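Local structure of Adenylate/guanylate cyclase/hydrolase, alpha/beta fold family (Ruegeria pomeroyi, 3MR7) at residues R32-I41 against I77-T88. The protein probably acts as an adenylate cyclase, this chain being the cyclase catalytic domain of a longer protein that also carries an alpha/beta-hydrolase region. Numbering follows the deposited sequence.
Sequences RQKLYRRELI and IQQAMQQREEDT
One face of the Tyr-36 ring carries the selenium of selenomethionine Met-81, while the guanidinium of Arg-84 and the carboxylate oxygen OE2 of Glu-85 lie at its edge. The Met-81 contact meets the definition of a Met-aromatic interaction: Met-81 SE stands over the face, 3.7 Å from the centroid of the Tyr-36 ring. Ring and Arg-84 guanidinium are nearly perpendicular (89°), and it is the ring edge, through CE1, that meets the guanidinium face; the two planes therefore do not lie parallel but pack edge to face. At the edge of the same guanidinium lies Glu-39: Arg-84 NH2 donates to Glu-39 OE1 at 2.7 Å in a salt bridge that reaches the oxygen from above the carboxylate plane. These side chains join helices 27-47 and 67-84 of the class III-type nucleotide cyclase fold, whose local axes approach to 10.6 Å at 128°. Helix 67-84 ends here, and Glu-85, the first residue to leave helical geometry, has a chain bent at chi2 (-74°) that brings OE2 within reach of two donors. Arg-32 NE forms a salt bridge to Glu-85 OE2 at 2.6 Å, on the syn side but tilted out of the carboxylate plane, and the Tyr-36 hydroxyl donates to it from the same face of the carboxylate. The other oxygen, OE1, accepts from the backbone N of Ile-94, so both carboxylate oxygens are held. A phenylalanine in place of Tyr-36 would probably leave Glu-85 OE2 with Arg-32 as its sole donor from helix 27-47, and its carboxylate freer to turn. Farther along, Leu-40 fits as a knob among Ile-77, Ala-80, Met-81 and Arg-84: Leu-40 CD1 rests on Met-81 SE at 3.9 Å, and Leu-40 CD2 on Ala-80 CB at 3.7 Å.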
# COMPACT_ATOMS: atom_id res chain seq x y z
N ARG A 32 -8.70 19.02 1.64
CA ARG A 32 -8.05 18.96 2.93
C ARG A 32 -6.59 18.59 2.73
O ARG A 32 -5.70 19.26 3.24
CB ARG A 32 -8.73 17.94 3.83
CG ARG A 32 -9.44 18.52 5.05
CD ARG A 32 -9.07 17.78 6.34
NE ARG A 32 -9.80 16.55 6.74
CZ ARG A 32 -10.89 16.02 6.18
NH1 ARG A 32 -11.41 14.90 6.70
NH2 ARG A 32 -11.46 16.56 5.11
N GLN A 33 -6.32 17.53 1.97
CA GLN A 33 -4.94 17.07 1.83
C GLN A 33 -4.11 18.13 1.11
O GLN A 33 -2.95 18.35 1.48
CB GLN A 33 -4.82 15.68 1.18
CG GLN A 33 -4.34 15.65 -0.25
CD GLN A 33 -2.82 15.74 -0.39
OE1 GLN A 33 -2.32 15.94 -1.49
NE2 GLN A 33 -2.10 15.61 0.71
N LYS A 34 -4.70 18.80 0.14
CA LYS A 34 -4.00 19.91 -0.48
C LYS A 34 -3.58 20.93 0.58
O LYS A 34 -2.46 21.45 0.56
CB LYS A 34 -4.87 20.56 -1.55
CG LYS A 34 -4.84 19.89 -2.90
CD LYS A 34 -5.93 20.52 -3.76
CE LYS A 34 -5.61 20.46 -5.24
NZ LYS A 34 -5.73 21.83 -5.86
N LEU A 35 -4.49 21.21 1.52
CA LEU A 35 -4.20 22.10 2.65
C LEU A 35 -3.06 21.63 3.53
O LEU A 35 -2.18 22.40 3.85
CB LEU A 35 -5.41 22.26 3.55
CG LEU A 35 -5.03 23.19 4.68
CD1 LEU A 35 -4.58 24.51 4.07
CD2 LEU A 35 -6.18 23.39 5.62
N TYR A 36 -3.12 20.37 3.96
CA TYR A 36 -2.09 19.81 4.84
C TYR A 36 -0.72 19.82 4.17
O TYR A 36 0.28 20.21 4.78
CB TYR A 36 -2.44 18.38 5.28
CG TYR A 36 -3.60 18.26 6.25
CD1 TYR A 36 -3.86 19.25 7.20
CD2 TYR A 36 -4.43 17.16 6.21
CE1 TYR A 36 -4.91 19.12 8.09
CE2 TYR A 36 -5.48 17.03 7.09
CZ TYR A 36 -5.72 17.99 8.03
OH TYR A 36 -6.78 17.81 8.89
N ARG A 37 -0.68 19.40 2.91
CA ARG A 37 0.55 19.49 2.15
C ARG A 37 1.14 20.89 2.27
O ARG A 37 2.34 21.05 2.38
CB ARG A 37 0.32 19.14 0.68
CG ARG A 37 1.44 19.59 -0.22
CD ARG A 37 2.64 18.67 -0.15
NE ARG A 37 2.87 18.04 -1.43
CZ ARG A 37 3.82 18.38 -2.28
NH1 ARG A 37 4.67 19.35 -1.96
NH2 ARG A 37 3.94 17.75 -3.43
N ARG A 38 0.29 21.90 2.25
CA ARG A 38 0.79 23.25 2.18
C ARG A 38 1.12 23.82 3.53
O ARG A 38 2.11 24.53 3.69
CB ARG A 38 -0.20 24.16 1.46
CG ARG A 38 0.08 24.27 0.01
CD ARG A 38 -1.18 24.66 -0.76
NE ARG A 38 -1.43 23.62 -1.74
CZ ARG A 38 -1.00 23.69 -2.98
NH1 ARG A 38 -0.34 24.77 -3.38
NH2 ARG A 38 -1.25 22.70 -3.83
N GLU A 39 0.28 23.48 4.50
CA GLU A 39 0.39 24.06 5.83
C GLU A 39 1.18 23.20 6.82
O GLU A 39 1.65 23.72 7.81
CB GLU A 39 -0.99 24.36 6.39
CG GLU A 39 -1.39 23.47 7.53
CD GLU A 39 -2.50 24.08 8.37
OE1 GLU A 39 -3.67 23.63 8.23
OE2 GLU A 39 -2.21 24.99 9.19
N LEU A 40 1.37 21.92 6.54
CA LEU A 40 1.91 21.01 7.54
C LEU A 40 3.16 20.35 7.02
O LEU A 40 4.25 20.53 7.56
CB LEU A 40 0.88 19.97 7.88
CG LEU A 40 0.79 19.42 9.28
CD1 LEU A 40 -0.66 19.02 9.50
CD2 LEU A 40 1.72 18.24 9.49
N ILE A 41 3.00 19.60 5.93
CA ILE A 41 4.12 18.91 5.30
C ILE A 41 5.21 19.80 4.71
O ILE A 41 6.34 19.84 5.20
CB ILE A 41 3.61 18.08 4.17
CG1 ILE A 41 2.70 17.00 4.71
CG2 ILE A 41 4.78 17.50 3.41
CD1 ILE A 41 2.08 16.15 3.62
N ILE A 77 5.16 15.76 11.26
CA ILE A 77 4.02 15.55 10.40
C ILE A 77 2.96 14.57 10.95
O ILE A 77 1.79 14.93 11.06
CB ILE A 77 4.49 15.06 9.04
CG1 ILE A 77 5.38 16.13 8.41
CG2 ILE A 77 3.29 14.73 8.13
CD1 ILE A 77 5.91 15.76 7.05
N GLN A 78 3.36 13.35 11.28
CA GLN A 78 2.44 12.32 11.73
C GLN A 78 1.76 12.66 13.06
O GLN A 78 0.59 12.40 13.24
CB GLN A 78 3.15 10.97 11.82
CG GLN A 78 3.63 10.46 10.50
CD GLN A 78 2.48 10.29 9.51
OE1 GLN A 78 1.74 11.25 9.24
NE2 GLN A 78 2.32 9.07 8.97
N GLN A 79 2.49 13.26 13.98
CA GLN A 79 1.88 13.71 15.23
C GLN A 79 0.88 14.87 15.08
O GLN A 79 -0.09 14.97 15.85
CB GLN A 79 2.94 14.09 16.25
CG GLN A 79 3.76 12.91 16.75
CD GLN A 79 5.06 13.37 17.35
OE1 GLN A 79 5.36 14.57 17.35
NE2 GLN A 79 5.84 12.44 17.86
N ALA A 80 1.10 15.74 14.10
CA ALA A 80 0.18 16.84 13.91
C ALA A 80 -1.07 16.30 13.23
O ALA A 80 -2.20 16.75 13.47
CB ALA A 80 0.82 17.93 13.08
N MSE A 81 -0.87 15.30 12.38
CA MSE A 81 -1.99 14.76 11.63
C MSE A 81 -2.90 14.02 12.56
O MSE A 81 -4.11 13.98 12.33
CB MSE A 81 -1.52 13.85 10.50
CG MSE A 81 -0.89 14.63 9.36
SE MSE A 81 -2.25 15.61 8.34
CE MSE A 81 -3.02 14.10 7.37
N GLN A 82 -2.33 13.43 13.61
CA GLN A 82 -3.18 12.78 14.61
C GLN A 82 -4.10 13.81 15.26
O GLN A 82 -5.28 13.55 15.46
CB GLN A 82 -2.38 12.00 15.66
CG GLN A 82 -3.15 11.76 16.97
CD GLN A 82 -2.53 10.67 17.84
OE1 GLN A 82 -1.32 10.47 17.83
NE2 GLN A 82 -3.37 9.98 18.61
N GLN A 83 -3.55 14.98 15.60
CA GLN A 83 -4.34 16.03 16.22
C GLN A 83 -5.33 16.62 15.23
O GLN A 83 -6.50 16.78 15.56
CB GLN A 83 -3.44 17.15 16.72
CG GLN A 83 -2.46 16.74 17.79
CD GLN A 83 -1.72 17.94 18.36
OE1 GLN A 83 -1.11 17.86 19.43
NE2 GLN A 83 -1.78 19.07 17.64
N ARG A 84 -4.86 16.93 14.03
CA ARG A 84 -5.68 17.64 13.06
C ARG A 84 -6.94 16.87 12.62
O ARG A 84 -7.94 17.46 12.20
CB ARG A 84 -4.85 18.00 11.83
CG ARG A 84 -3.62 18.86 12.10
CD ARG A 84 -3.99 20.25 12.48
NE ARG A 84 -4.90 20.89 11.52
CZ ARG A 84 -4.53 21.79 10.61
NH1 ARG A 84 -3.25 22.13 10.52
NH2 ARG A 84 -5.43 22.34 9.78
N GLU A 85 -6.89 15.55 12.71
CA GLU A 85 -7.98 14.74 12.23
C GLU A 85 -8.78 14.06 13.35
O GLU A 85 -9.60 13.19 13.09
CB GLU A 85 -7.45 13.68 11.25
CG GLU A 85 -7.11 14.23 9.87
CD GLU A 85 -8.35 14.54 9.04
OE1 GLU A 85 -8.88 13.61 8.40
OE2 GLU A 85 -8.79 15.72 9.03
N GLU A 86 -8.54 14.45 14.60
CA GLU A 86 -9.12 13.69 15.71
C GLU A 86 -10.62 13.93 15.93
O GLU A 86 -11.30 13.12 16.56
CB GLU A 86 -8.35 13.95 17.00
CG GLU A 86 -8.68 15.30 17.59
CD GLU A 86 -7.69 15.74 18.65
OE1 GLU A 86 -6.96 14.87 19.21
OE2 GLU A 86 -7.65 16.97 18.91
N ASP A 87 -11.14 15.04 15.41
CA ASP A 87 -12.57 15.32 15.55
C ASP A 87 -13.34 14.90 14.31
O ASP A 87 -14.53 15.15 14.18
CB ASP A 87 -12.80 16.78 15.89
CG ASP A 87 -12.36 17.11 17.31
OD1 ASP A 87 -12.85 16.43 18.24
OD2 ASP A 87 -11.53 18.03 17.50
N THR A 88 -12.62 14.27 13.39
CA THR A 88 -13.20 13.59 12.24
C THR A 88 -13.30 12.10 12.60
O THR A 88 -12.42 11.55 13.26
CB THR A 88 -12.27 13.74 11.02
OG1 THR A 88 -12.13 15.12 10.67
CG2 THR A 88 -12.79 12.95 9.82